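Local atomic coordinates of electron transfer flavoprotein, alpha subunit (Thermotoga maritima, PDB entry 7KOE), a protein that probably carries electrons between redox partners through bound FAD, as the alpha subunit of an electron transfer flavoprotein. Residues V207-A212 with T263-R268; V214-G219 with L271-G276; G240-S245 with P256-G261. All coordinates share one frame; numbering follows the deposited sequence.

Contact 1: V207-A212 with T263-R268; sequences VNLEYA and TGKTVR. With FAD (flavin-adenine dinucleotide), chain J.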
loop_
_atom_site.group_PDB
_atom_site.type_symbol
_atom_site.label_atom_id
_atom_site.label_comp_id
_atom_site.label_asym_id
_atom_site.label_seq_id
_atom_site.Cartn_x
_atom_site.Cartn_y
_atom_site.Cartn_z
ATOM N N VAL B 207 -15.068 -53.818 5.198
ATOM C CA VAL B 207 -14.002 -52.971 4.681
ATOM C C VAL B 207 -13.724 -51.904 5.724
ATOM O O VAL B 207 -14.618 -51.126 6.073
ATOM C CB VAL B 207 -14.393 -52.333 3.340
ATOM C CG1 VAL B 207 -13.281 -51.426 2.844
ATOM C CG2 VAL B 207 -14.735 -53.403 2.321
ATOM N N ASN B 208 -12.497 -51.858 6.232
ATOM C CA ASN B 208 -12.180 -50.889 7.285
ATOM C C ASN B 208 -11.698 -49.575 6.680
ATOM O O ASN B 208 -12.389 -48.557 6.765
ATOM C CB ASN B 208 -11.137 -51.473 8.235
ATOM C CG ASN B 208 -11.495 -52.862 8.697
ATOM O OD1 ASN B 208 -12.615 -53.109 9.140
ATOM N ND2 ASN B 208 -10.548 -53.784 8.591
ATOM N N LEU B 209 -10.518 -49.593 6.057
ATOM C CA LEU B 209 -9.909 -48.506 5.289
ATOM C C LEU B 209 -9.728 -47.190 6.062
ATOM O O LEU B 209 -9.362 -46.179 5.465
ATOM C CB LEU B 209 -10.687 -48.253 3.993
ATOM C CG LEU B 209 -9.871 -47.920 2.747
ATOM C CD1 LEU B 209 -8.885 -49.014 2.438
ATOM C CD2 LEU B 209 -10.797 -47.710 1.587
ATOM N N GLU B 210 -9.977 -47.154 7.368
ATOM C CA GLU B 210 -9.483 -46.075 8.214
ATOM C C GLU B 210 -8.791 -46.582 9.456
ATOM O O GLU B 210 -7.973 -45.853 10.030
ATOM C CB GLU B 210 -10.609 -45.130 8.666
ATOM C CG GLU B 210 -11.296 -44.318 7.591
ATOM C CD GLU B 210 -12.599 -44.934 7.140
ATOM O OE1 GLU B 210 -13.011 -45.948 7.734
ATOM O OE2 GLU B 210 -13.220 -44.390 6.210
ATOM N N TYR B 211 -9.092 -47.800 9.890
ATOM C CA TYR B 211 -8.514 -48.400 11.080
ATOM C C TYR B 211 -7.659 -49.600 10.713
ATOM O O TYR B 211 -7.450 -50.495 11.536
ATOM C CB TYR B 211 -9.623 -48.786 12.060
ATOM C CG TYR B 211 -10.654 -47.691 12.236
ATOM C CD1 TYR B 211 -10.433 -46.640 13.116
ATOM C CD2 TYR B 211 -11.842 -47.702 11.514
ATOM C CE1 TYR B 211 -11.368 -45.635 13.274
ATOM C CE2 TYR B 211 -12.772 -46.699 11.659
ATOM C CZ TYR B 211 -12.534 -45.676 12.544
ATOM O OH TYR B 211 -13.469 -44.684 12.691
ATOM N N ALA B 212 -7.187 -49.639 9.482
ATOM C CA ALA B 212 -6.240 -50.624 8.986
ATOM C C ALA B 212 -4.826 -50.080 9.120
ATOM O O ALA B 212 -4.575 -48.934 8.732
ATOM C CB ALA B 212 -6.525 -50.965 7.534
ATOM N N THR B 263 -13.190 -37.838 -2.343
ATOM C CA THR B 263 -14.560 -38.327 -2.291
ATOM C C THR B 263 -14.622 -39.820 -2.009
ATOM O O THR B 263 -15.609 -40.479 -2.345
ATOM C CB THR B 263 -15.295 -37.999 -3.586
ATOM O OG1 THR B 263 -14.639 -38.637 -4.685
ATOM C CG2 THR B 263 -15.320 -36.504 -3.815
ATOM N N GLY B 264 -13.577 -40.365 -1.400
ATOM C CA GLY B 264 -13.583 -41.736 -0.947
ATOM C C GLY B 264 -13.408 -41.788 0.554
ATOM O O GLY B 264 -14.189 -41.183 1.292
ATOM N N LYS B 265 -12.387 -42.495 1.019
ATOM C CA LYS B 265 -12.086 -42.581 2.438
ATOM C C LYS B 265 -10.672 -42.083 2.676
ATOM O O LYS B 265 -9.749 -42.433 1.938
ATOM C CB LYS B 265 -12.242 -44.012 2.950
ATOM C CG LYS B 265 -13.680 -44.497 2.941
ATOM C CD LYS B 265 -13.767 -46.004 3.069
ATOM C CE LYS B 265 -15.210 -46.475 3.044
ATOM N NZ LYS B 265 -15.315 -47.955 3.166
ATOM N N THR B 266 -10.512 -41.246 3.696
ATOM C CA THR B 266 -9.204 -40.729 4.076
ATOM C C THR B 266 -8.548 -41.747 4.998
ATOM O O THR B 266 -9.003 -41.962 6.127
ATOM C CB THR B 266 -9.332 -39.366 4.748
ATOM O OG1 THR B 266 -9.784 -38.406 3.786
ATOM C CG2 THR B 266 -7.994 -38.913 5.298
ATOM N N VAL B 267 -7.500 -42.388 4.512
ATOM C CA VAL B 267 -6.820 -43.416 5.283
ATOM C C VAL B 267 -5.825 -42.765 6.232
ATOM O O VAL B 267 -5.311 -41.668 5.986
ATOM C CB VAL B 267 -6.136 -44.437 4.346
ATOM C CG1 VAL B 267 -7.139 -45.039 3.411
ATOM C CG2 VAL B 267 -5.034 -43.795 3.535
ATOM N N ARG B 268 -5.584 -43.428 7.357
ATOM C CA ARG B 268 -4.465 -43.096 8.239
ATOM C C ARG B 268 -3.794 -44.383 8.703
ATOM O O ARG B 268 -3.932 -44.791 9.862
ATOM C CB ARG B 268 -4.945 -42.260 9.427
ATOM C CG ARG B 268 -3.850 -41.502 10.147
ATOM C CD ARG B 268 -4.121 -41.451 11.634
ATOM N NE ARG B 268 -5.528 -41.186 11.913
ATOM C CZ ARG B 268 -6.128 -41.464 13.066
ATOM N NH1 ARG B 268 -5.444 -42.021 14.055
ATOM N NH2 ARG B 268 -7.415 -41.185 13.227
HETATM P PA FAD J . -3.871 -42.615 -13.411
HETATM O O1A FAD J . -4.103 -42.981 -14.823
HETATM O O2A FAD J . -3.778 -41.115 -13.178
HETATM O O5B FAD J . -2.646 -43.366 -12.866
HETATM C C5B FAD J . -1.943 -44.331 -13.675
HETATM C C4B FAD J . -0.538 -44.462 -13.152
HETATM O O4B FAD J . -0.150 -45.855 -13.154
HETATM C C3B FAD J . 0.525 -43.716 -13.957
HETATM O O3B FAD J . 1.450 -43.068 -13.091
HETATM C C2B FAD J . 1.186 -44.832 -14.768
HETATM O O2B FAD J . 2.543 -44.540 -15.071
HETATM C C1B FAD J . 1.103 -45.987 -13.779
HETATM N N9A FAD J . 1.185 -47.309 -14.387
HETATM C C8A FAD J . 0.789 -47.666 -15.649
HETATM N N7A FAD J . 0.987 -48.931 -15.933
HETATM C C5A FAD J . 1.557 -49.441 -14.776
HETATM C C6A FAD J . 2.006 -50.729 -14.425
HETATM N N6A FAD J . 1.948 -51.784 -15.242
HETATM N N1A FAD J . 2.524 -50.897 -13.189
HETATM C C2A FAD J . 2.584 -49.848 -12.367
HETATM N N3A FAD J . 2.190 -48.592 -12.586
HETATM C C4A FAD J . 1.685 -48.452 -13.818
HETATM N N1 FAD J . -9.430 -40.095 -7.114
HETATM C C2 FAD J . -9.296 -40.970 -6.083
HETATM O O2 FAD J . -8.510 -41.910 -6.146
HETATM N N3 FAD J . -10.036 -40.803 -4.939
HETATM C C4 FAD J . -10.937 -39.810 -4.710
HETATM O O4 FAD J . -11.550 -39.761 -3.646
HETATM C C4X FAD J . -11.087 -38.891 -5.811
HETATM N N5 FAD J . -11.918 -37.927 -5.673
HETATM C C5X FAD J . -12.067 -37.044 -6.712
HETATM C C6 FAD J . -12.967 -36.000 -6.568
HETATM C C7 FAD J . -13.154 -35.078 -7.587
HETATM C C7M FAD J . -14.141 -33.960 -7.393
HETATM C C8 FAD J . -12.422 -35.201 -8.778
HETATM C C8M FAD J . -12.590 -34.218 -9.894
HETATM C C9 FAD J . -11.519 -36.246 -8.925
HETATM C C9A FAD J . -11.341 -37.166 -7.903
HETATM N N10 FAD J . -10.419 -38.221 -8.004
HETATM C C10 FAD J . -10.284 -39.119 -6.980
HETATM C "C1'" FAD J . -9.662 -38.435 -9.246
HETATM C "C2'" FAD J . -8.257 -37.853 -9.236
HETATM O "O2'" FAD J . -8.292 -36.464 -9.564
HETATM C "C3'" FAD J . -7.420 -38.590 -10.280
HETATM O "O3'" FAD J . -7.942 -38.291 -11.570
HETATM C "C4'" FAD J . -7.412 -40.106 -10.103
HETATM O "O4'" FAD J . -7.001 -40.435 -8.777
HETATM C "C5'" FAD J . -6.518 -40.814 -11.094
HETATM O "O5'" FAD J . -6.404 -42.197 -10.703
HETATM P P FAD J . -5.082 -43.008 -10.941
HETATM O O1P FAD J . -5.295 -44.389 -10.319
HETATM O O2P FAD J . -3.916 -42.271 -10.487
HETATM O O3P FAD J . -5.042 -43.172 -12.503
#
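Lys265 lays the stem of its side chain against Leu209 and Glu210. The two loops belong to the Rossmann-like FAD-binding domain, and they lead into strands 214-218 and 271-275, neighbours in its parallel sheet. The lysine starts with CG anti to its carbonyl carbon (chi1 -68°) and then runs extended, which carries CG and CD past Glu210 OE2 and Leu209 CD2. It crosses both partners at about a right angle. Leu209 CD2 meets Lys265 CD at 3.7 Å. Glu210 OE2 lies 3.3 Å from Lys265 CG, so the carboxylate touches the aliphatic part and not the ammonium group. Glu210 OE2 and Lys265 NZ stay 5.1 Å apart; some attraction is likely, but there is no salt bridge. NZ is hydrogen-bonded instead to the carbonyl oxygen of Glu257. No hydrogen bond joins the two segments. Further along, Leu209 CG packs on Val267 CG1 at 4.0 Å. Behind them, Val215 and Val260 touch both side chains. Asn208 OD1 and Tyr211 OH are hydrogen-bonded to Arg177 and Lys133 of the neighbouring electron transfer flavoprotein chain. At the far end of 263-268 lies the FAD, where Thr263 N gives a weak, bent hydrogen bond (2.8 Å, 121° at the hydrogen) to flavin O4.

Contact 2: V214-G219 with L271-G276; sequences VVVAGG and LYFACG. With FAD (flavin-adenine dinucleotide), chain J.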
loop_
_atom_site.group_PDB
_atom_site.type_symbol
_atom_site.label_atom_id
_atom_site.label_comp_id
_atom_site.label_asym_id
_atom_site.label_seq_id
_atom_site.Cartn_x
_atom_site.Cartn_y
_atom_site.Cartn_z
ATOM N N VAL B 214 -2.184 -51.039 7.492
ATOM C CA VAL B 214 -1.545 -51.043 6.184
ATOM C C VAL B 214 -2.643 -50.934 5.139
ATOM O O VAL B 214 -3.598 -51.713 5.156
ATOM C CB VAL B 214 -0.697 -52.314 5.962
ATOM C CG1 VAL B 214 -0.371 -52.505 4.492
ATOM C CG2 VAL B 214 0.584 -52.245 6.761
ATOM N N VAL B 215 -2.528 -49.955 4.251
ATOM C CA VAL B 215 -3.439 -49.821 3.125
ATOM C C VAL B 215 -2.603 -49.937 1.864
ATOM O O VAL B 215 -1.787 -49.055 1.569
ATOM C CB VAL B 215 -4.217 -48.502 3.158
ATOM C CG1 VAL B 215 -5.031 -48.343 1.892
ATOM C CG2 VAL B 215 -5.121 -48.463 4.371
ATOM N N VAL B 216 -2.776 -51.032 1.134
ATOM C CA VAL B 216 -2.166 -51.200 -0.176
ATOM C C VAL B 216 -3.221 -50.939 -1.244
ATOM O O VAL B 216 -4.245 -51.626 -1.314
ATOM C CB VAL B 216 -1.493 -52.582 -0.315
ATOM C CG1 VAL B 216 -2.374 -53.707 0.192
ATOM C CG2 VAL B 216 -1.102 -52.835 -1.760
ATOM N N ALA B 217 -2.995 -49.905 -2.046
ATOM C CA ALA B 217 -4.016 -49.404 -2.947
ATOM C C ALA B 217 -3.454 -49.291 -4.351
ATOM O O ALA B 217 -2.241 -49.196 -4.544
ATOM C CB ALA B 217 -4.539 -48.045 -2.488
ATOM N N GLY B 218 -4.349 -49.287 -5.330
ATOM C CA GLY B 218 -3.923 -49.153 -6.707
ATOM C C GLY B 218 -5.046 -48.703 -7.606
ATOM O O GLY B 218 -6.223 -48.750 -7.240
ATOM N N GLY B 219 -4.663 -48.256 -8.798
ATOM C CA GLY B 219 -5.625 -47.906 -9.821
ATOM C C GLY B 219 -4.961 -47.553 -11.131
ATOM O O GLY B 219 -3.977 -46.815 -11.140
ATOM N N LEU B 271 1.536 -47.407 7.005
ATOM C CA LEU B 271 2.259 -47.831 5.812
ATOM C C LEU B 271 1.267 -47.879 4.659
ATOM O O LEU B 271 0.368 -48.723 4.655
ATOM C CB LEU B 271 2.914 -49.185 6.039
ATOM C CG LEU B 271 3.584 -49.880 4.859
ATOM C CD1 LEU B 271 4.631 -48.994 4.223
ATOM C CD2 LEU B 271 4.198 -51.186 5.318
ATOM N N TYR B 272 1.425 -46.979 3.696
ATOM C CA TYR B 272 0.551 -46.903 2.535
ATOM C C TYR B 272 1.327 -47.325 1.296
ATOM O O TYR B 272 2.457 -46.873 1.087
ATOM C CB TYR B 272 -0.008 -45.487 2.364
ATOM C CG TYR B 272 -0.984 -45.344 1.219
ATOM C CD1 TYR B 272 -2.317 -45.698 1.370
ATOM C CD2 TYR B 272 -0.571 -44.854 -0.014
ATOM C CE1 TYR B 272 -3.204 -45.576 0.325
ATOM C CE2 TYR B 272 -1.451 -44.734 -1.058
ATOM C CZ TYR B 272 -2.761 -45.098 -0.885
ATOM O OH TYR B 272 -3.635 -44.961 -1.930
ATOM N N PHE B 273 0.722 -48.180 0.479
ATOM C CA PHE B 273 1.331 -48.651 -0.763
ATOM C C PHE B 273 0.550 -48.068 -1.936
ATOM O O PHE B 273 -0.513 -48.576 -2.299
ATOM C CB PHE B 273 1.340 -50.174 -0.824
ATOM C CG PHE B 273 2.525 -50.803 -0.165
ATOM C CD1 PHE B 273 3.691 -51.023 -0.874
ATOM C CD2 PHE B 273 2.469 -51.189 1.163
ATOM C CE1 PHE B 273 4.781 -51.605 -0.267
ATOM C CE2 PHE B 273 3.554 -51.771 1.772
ATOM C CZ PHE B 273 4.711 -51.979 1.059
ATOM N N ALA B 274 1.083 -47.006 -2.537
ATOM C CA ALA B 274 0.489 -46.407 -3.731
ATOM C C ALA B 274 0.943 -47.201 -4.954
ATOM O O ALA B 274 1.799 -46.785 -5.737
ATOM C CB ALA B 274 0.869 -44.939 -3.840
ATOM N N CYS B 275 0.339 -48.374 -5.111
ATOM C CA CYS B 275 0.802 -49.373 -6.072
ATOM C C CYS B 275 0.187 -49.084 -7.433
ATOM O O CYS B 275 -0.880 -49.585 -7.778
ATOM C CB CYS B 275 0.448 -50.771 -5.584
ATOM S SG CYS B 275 1.579 -51.407 -4.337
ATOM N N GLY B 276 0.880 -48.279 -8.229
ATOM C CA GLY B 276 0.390 -47.944 -9.548
ATOM C C GLY B 276 -0.509 -46.735 -9.606
ATOM O O GLY B 276 -1.218 -46.556 -10.594
HETATM P PA FAD J . -3.871 -42.615 -13.411
HETATM O O1A FAD J . -4.103 -42.981 -14.823
HETATM O O2A FAD J . -3.778 -41.115 -13.178
HETATM O O5B FAD J . -2.646 -43.366 -12.866
HETATM C C5B FAD J . -1.943 -44.331 -13.675
HETATM C C4B FAD J . -0.538 -44.462 -13.152
HETATM O O4B FAD J . -0.150 -45.855 -13.154
HETATM C C3B FAD J . 0.525 -43.716 -13.957
HETATM O O3B FAD J . 1.450 -43.068 -13.091
HETATM C C2B FAD J . 1.186 -44.832 -14.768
HETATM O O2B FAD J . 2.543 -44.540 -15.071
HETATM C C1B FAD J . 1.103 -45.987 -13.779
HETATM N N9A FAD J . 1.185 -47.309 -14.387
HETATM C C8A FAD J . 0.789 -47.666 -15.649
HETATM N N7A FAD J . 0.987 -48.931 -15.933
HETATM C C5A FAD J . 1.557 -49.441 -14.776
HETATM C C6A FAD J . 2.006 -50.729 -14.425
HETATM N N6A FAD J . 1.948 -51.784 -15.242
HETATM N N1A FAD J . 2.524 -50.897 -13.189
HETATM C C2A FAD J . 2.584 -49.848 -12.367
HETATM N N3A FAD J . 2.190 -48.592 -12.586
HETATM C C4A FAD J . 1.685 -48.452 -13.818
HETATM N N1 FAD J . -9.430 -40.095 -7.114
HETATM C C2 FAD J . -9.296 -40.970 -6.083
HETATM O O2 FAD J . -8.510 -41.910 -6.146
HETATM N N3 FAD J . -10.036 -40.803 -4.939
HETATM C C4 FAD J . -10.937 -39.810 -4.710
HETATM O O4 FAD J . -11.550 -39.761 -3.646
HETATM C C4X FAD J . -11.087 -38.891 -5.811
HETATM N N5 FAD J . -11.918 -37.927 -5.673
HETATM C C5X FAD J . -12.067 -37.044 -6.712
HETATM C C6 FAD J . -12.967 -36.000 -6.568
HETATM C C7 FAD J . -13.154 -35.078 -7.587
HETATM C C7M FAD J . -14.141 -33.960 -7.393
HETATM C C8 FAD J . -12.422 -35.201 -8.778
HETATM C C8M FAD J . -12.590 -34.218 -9.894
HETATM C C9 FAD J . -11.519 -36.246 -8.925
HETATM C C9A FAD J . -11.341 -37.166 -7.903
HETATM N N10 FAD J . -10.419 -38.221 -8.004
HETATM C C10 FAD J . -10.284 -39.119 -6.980
HETATM C "C1'" FAD J . -9.662 -38.435 -9.246
HETATM C "C2'" FAD J . -8.257 -37.853 -9.236
HETATM O "O2'" FAD J . -8.292 -36.464 -9.564
HETATM C "C3'" FAD J . -7.420 -38.590 -10.280
HETATM O "O3'" FAD J . -7.942 -38.291 -11.570
HETATM C "C4'" FAD J . -7.412 -40.106 -10.103
HETATM O "O4'" FAD J . -7.001 -40.435 -8.777
HETATM C "C5'" FAD J . -6.518 -40.814 -11.094
HETATM O "O5'" FAD J . -6.404 -42.197 -10.703
HETATM P P FAD J . -5.082 -43.008 -10.941
HETATM O O1P FAD J . -5.295 -44.389 -10.319
HETATM O O2P FAD J . -3.916 -42.271 -10.487
HETATM O O3P FAD J . -5.042 -43.172 -12.503
#
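The Tyr272 ring leans obliquely against Val215 and Ala217 on the adjoining strand. Tyr272 CE1 is 3.7 Å from Val215 CG1, and Tyr272 CZ is 3.8 Å from Ala217 CB. CG stands anti to the backbone N (chi1 -177°), which brings the ring over towards these two residues. The hydroxyl is hydrogen-bonded to His283. The Phe273 ring leads away from strand 214-218 and packs on Val294 and on Leu270 of the neighbouring electron transfer flavoprotein chain. Contact with Val216 therefore falls mainly to Phe273 CB, 3.7 Å from Val216 CG2. Leu271 and Val214 lie side by side on the same face of the sheet as Val216 and Phe273. The strands 214-218 and 271-275 are parallel neighbours within the five-stranded sheet of a Rossmann-like domain, their axes 9° apart. Four backbone hydrogen bonds join them: Val215 N to Leu271 O, Phe273 N to Val215 O, Ala217 N to Phe273 O (2.8 Å) and Cys275 N to Ala217 O. At the C-terminal ends, glycines take over beside the FAD. Gly276 lies beside the adenosine ribose, and Gly219 comes close to the FAD phosphate.

Contact 3: G240-S245 with P256-G261; sequences GEVGAS and PEHQVG. With FAD (flavin-adenine dinucleotide), chain J.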
loop_
_atom_site.group_PDB
_atom_site.type_symbol
_atom_site.label_atom_id
_atom_site.label_comp_id
_atom_site.label_asym_id
_atom_site.label_seq_id
_atom_site.Cartn_x
_atom_site.Cartn_y
_atom_site.Cartn_z
ATOM N N GLY B 240 -3.690 -55.853 6.711
ATOM C CA GLY B 240 -4.308 -54.594 6.370
ATOM C C GLY B 240 -5.316 -54.733 5.243
ATOM O O GLY B 240 -5.519 -55.811 4.681
ATOM N N GLU B 241 -5.941 -53.603 4.927
ATOM C CA GLU B 241 -7.021 -53.518 3.959
ATOM C C GLU B 241 -6.468 -53.089 2.601
ATOM O O GLU B 241 -5.448 -52.406 2.505
ATOM C CB GLU B 241 -8.081 -52.538 4.470
ATOM C CG GLU B 241 -9.389 -52.481 3.698
ATOM C CD GLU B 241 -10.222 -53.735 3.855
ATOM O OE1 GLU B 241 -10.097 -54.411 4.898
ATOM O OE2 GLU B 241 -11.009 -54.045 2.936
ATOM N N VAL B 242 -7.139 -53.512 1.539
ATOM C CA VAL B 242 -6.768 -53.147 0.175
ATOM C C VAL B 242 -7.601 -51.924 -0.207
ATOM O O VAL B 242 -8.813 -51.859 0.012
ATOM C CB VAL B 242 -6.927 -54.312 -0.811
ATOM C CG1 VAL B 242 -8.325 -54.925 -0.767
ATOM C CG2 VAL B 242 -6.578 -53.879 -2.225
ATOM N N GLY B 243 -6.927 -50.892 -0.715
ATOM C CA GLY B 243 -7.617 -49.705 -1.164
ATOM C C GLY B 243 -7.693 -49.623 -2.675
ATOM O O GLY B 243 -7.312 -50.543 -3.393
ATOM N N ALA B 244 -8.198 -48.494 -3.164
ATOM C CA ALA B 244 -8.311 -48.259 -4.594
ATOM C C ALA B 244 -8.256 -46.770 -4.886
ATOM O O ALA B 244 -8.252 -45.929 -3.985
ATOM C CB ALA B 244 -9.608 -48.844 -5.164
ATOM N N SER B 245 -8.215 -46.456 -6.173
ATOM C CA SER B 245 -8.364 -45.091 -6.633
ATOM C C SER B 245 -9.743 -44.899 -7.251
ATOM O O SER B 245 -10.576 -45.807 -7.269
ATOM C CB SER B 245 -7.272 -44.739 -7.635
ATOM O OG SER B 245 -6.010 -44.718 -7.009
ATOM N N PRO B 256 -16.803 -49.526 -4.694
ATOM C CA PRO B 256 -16.508 -48.140 -4.294
ATOM C C PRO B 256 -16.268 -47.935 -2.807
ATOM O O PRO B 256 -15.877 -46.826 -2.413
ATOM C CB PRO B 256 -17.758 -47.373 -4.751
ATOM C CG PRO B 256 -18.803 -48.412 -4.924
ATOM C CD PRO B 256 -18.085 -49.613 -5.407
ATOM N N GLU B 257 -16.479 -48.950 -1.970
ATOM C CA GLU B 257 -16.120 -48.878 -0.559
ATOM C C GLU B 257 -14.623 -49.013 -0.330
ATOM O O GLU B 257 -14.162 -48.795 0.794
ATOM C CB GLU B 257 -16.860 -49.959 0.239
ATOM C CG GLU B 257 -18.350 -49.705 0.456
ATOM C CD GLU B 257 -19.201 -50.023 -0.762
ATOM O OE1 GLU B 257 -19.329 -51.216 -1.109
ATOM O OE2 GLU B 257 -19.742 -49.079 -1.372
ATOM N N HIS B 258 -13.862 -49.359 -1.365
ATOM C CA HIS B 258 -12.415 -49.468 -1.301
ATOM C C HIS B 258 -11.710 -48.227 -1.823
ATOM O O HIS B 258 -10.489 -48.245 -1.984
ATOM C CB HIS B 258 -11.953 -50.685 -2.103
ATOM C CG HIS B 258 -12.273 -51.986 -1.446
ATOM N ND1 HIS B 258 -11.348 -52.693 -0.711
ATOM C CD2 HIS B 258 -13.415 -52.709 -1.407
ATOM C CE1 HIS B 258 -11.904 -53.799 -0.251
ATOM N NE2 HIS B 258 -13.159 -53.833 -0.661
ATOM N N GLN B 259 -12.445 -47.150 -2.086
ATOM C CA GLN B 259 -11.867 -45.980 -2.725
ATOM C C GLN B 259 -11.232 -45.059 -1.697
ATOM O O GLN B 259 -11.799 -44.799 -0.634
ATOM C CB GLN B 259 -12.930 -45.225 -3.513
ATOM C CG GLN B 259 -12.365 -44.291 -4.554
ATOM C CD GLN B 259 -13.384 -43.298 -5.035
ATOM O OE1 GLN B 259 -14.358 -43.660 -5.689
ATOM N NE2 GLN B 259 -13.176 -42.038 -4.705
ATOM N N VAL B 260 -10.046 -44.559 -2.029
ATOM C CA VAL B 260 -9.240 -43.741 -1.136
ATOM C C VAL B 260 -9.053 -42.379 -1.785
ATOM O O VAL B 260 -8.670 -42.295 -2.956
ATOM C CB VAL B 260 -7.879 -44.403 -0.847
ATOM C CG1 VAL B 260 -7.005 -43.495 -0.022
ATOM C CG2 VAL B 260 -8.074 -45.728 -0.142
ATOM N N GLY B 261 -9.336 -41.320 -1.036
ATOM C CA GLY B 261 -9.050 -39.989 -1.525
ATOM C C GLY B 261 -9.989 -38.922 -1.013
ATOM O O GLY B 261 -10.417 -38.959 0.142
HETATM P PA FAD J . -3.871 -42.615 -13.411
HETATM O O1A FAD J . -4.103 -42.981 -14.823
HETATM O O2A FAD J . -3.778 -41.115 -13.178
HETATM O O5B FAD J . -2.646 -43.366 -12.866
HETATM C C5B FAD J . -1.943 -44.331 -13.675
HETATM C C4B FAD J . -0.538 -44.462 -13.152
HETATM O O4B FAD J . -0.150 -45.855 -13.154
HETATM C C3B FAD J . 0.525 -43.716 -13.957
HETATM O O3B FAD J . 1.450 -43.068 -13.091
HETATM C C2B FAD J . 1.186 -44.832 -14.768
HETATM O O2B FAD J . 2.543 -44.540 -15.071
HETATM C C1B FAD J . 1.103 -45.987 -13.779
HETATM N N9A FAD J . 1.185 -47.309 -14.387
HETATM C C8A FAD J . 0.789 -47.666 -15.649
HETATM N N7A FAD J . 0.987 -48.931 -15.933
HETATM C C5A FAD J . 1.557 -49.441 -14.776
HETATM C C6A FAD J . 2.006 -50.729 -14.425
HETATM N N6A FAD J . 1.948 -51.784 -15.242
HETATM N N1A FAD J . 2.524 -50.897 -13.189
HETATM C C2A FAD J . 2.584 -49.848 -12.367
HETATM N N3A FAD J . 2.190 -48.592 -12.586
HETATM C C4A FAD J . 1.685 -48.452 -13.818
HETATM N N1 FAD J . -9.430 -40.095 -7.114
HETATM C C2 FAD J . -9.296 -40.970 -6.083
HETATM O O2 FAD J . -8.510 -41.910 -6.146
HETATM N N3 FAD J . -10.036 -40.803 -4.939
HETATM C C4 FAD J . -10.937 -39.810 -4.710
HETATM O O4 FAD J . -11.550 -39.761 -3.646
HETATM C C4X FAD J . -11.087 -38.891 -5.811
HETATM N N5 FAD J . -11.918 -37.927 -5.673
HETATM C C5X FAD J . -12.067 -37.044 -6.712
HETATM C C6 FAD J . -12.967 -36.000 -6.568
HETATM C C7 FAD J . -13.154 -35.078 -7.587
HETATM C C7M FAD J . -14.141 -33.960 -7.393
HETATM C C8 FAD J . -12.422 -35.201 -8.778
HETATM C C8M FAD J . -12.590 -34.218 -9.894
HETATM C C9 FAD J . -11.519 -36.246 -8.925
HETATM C C9A FAD J . -11.341 -37.166 -7.903
HETATM N N10 FAD J . -10.419 -38.221 -8.004
HETATM C C10 FAD J . -10.284 -39.119 -6.980
HETATM C "C1'" FAD J . -9.662 -38.435 -9.246
HETATM C "C2'" FAD J . -8.257 -37.853 -9.236
HETATM O "O2'" FAD J . -8.292 -36.464 -9.564
HETATM C "C3'" FAD J . -7.420 -38.590 -10.280
HETATM O "O3'" FAD J . -7.942 -38.291 -11.570
HETATM C "C4'" FAD J . -7.412 -40.106 -10.103
HETATM O "O4'" FAD J . -7.001 -40.435 -8.777
HETATM C "C5'" FAD J . -6.518 -40.814 -11.094
HETATM O "O5'" FAD J . -6.404 -42.197 -10.703
HETATM P P FAD J . -5.082 -43.008 -10.941
HETATM O O1P FAD J . -5.295 -44.389 -10.319
HETATM O O2P FAD J . -3.916 -42.271 -10.487
HETATM O O3P FAD J . -5.042 -43.172 -12.503
#
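His258 reaches across to strand 241-244 with its ring turned edge-on to the carbonyl of Val242. The side chain leaves the backbone with CG anti to the carbonyl carbon (chi1 -72°). CB and CG pass near Val242 O at 4.0 and 3.8 Å respectively. ND1 then gives that same oxygen a nearly straight hydrogen bond, 2.8 Å from His258 ND1 to Val242 O with 170° at the hydrogen. The oxygen lies close to the ring plane, while the donor is tilted from the plane of the carbonyl. Val242 CG1 also touches ND1 and CE1. Next comes CE1, with Glu241 OE2 3.3 Å away; the carboxylate and the ring are turned 34° apart. At the tip, NE2 packs against Val207 CG2. With an alanine in place of His258, Val242 O would probably lose this donor, and the sides of Glu241 and Val207 that the ring packs on would be uncovered.

Past the histidine the backbones draw together. Val260 N donates to Ala244 O at 3.0 Å. Ala244 and Gln259 form a single bridge. Gln259 CG passes Ser245 O, and the extended chain places NE2 3.0 Å from FAD O4, with OE1 hydrogen-bonded to Arg246. Ser245 OG makes a weak hydrogen bond to FAD O1P. The edge of the sheet thus turns into the flavin site of a Rossmann-like FAD-binding domain, where FAD N3 is hydrogen-bonded to Val260 O at 2.8 Å.

In the fold
All three contacts belong to one FAD-binding domain and each reaches the FAD. Contact 2 is buried in the middle of the sheet and combines regular backbone bonding with apolar side chains. Contact 3 is also largely buried but sits at the sheet's outer strand, 241-244, and its bonds mix backbone with a histidine. Contact 1 is only partly buried; it joins loops and relies on packing and a lysine stem. Strands 214-218 and 241-244 are neighbours, which ties contacts 2 and 3 through Val216 O and Gly243 N. Contact 1 borders both: the Lys265 backbone N is hydrogen-bonded to Gln259 O, and Val267 packs on Tyr272.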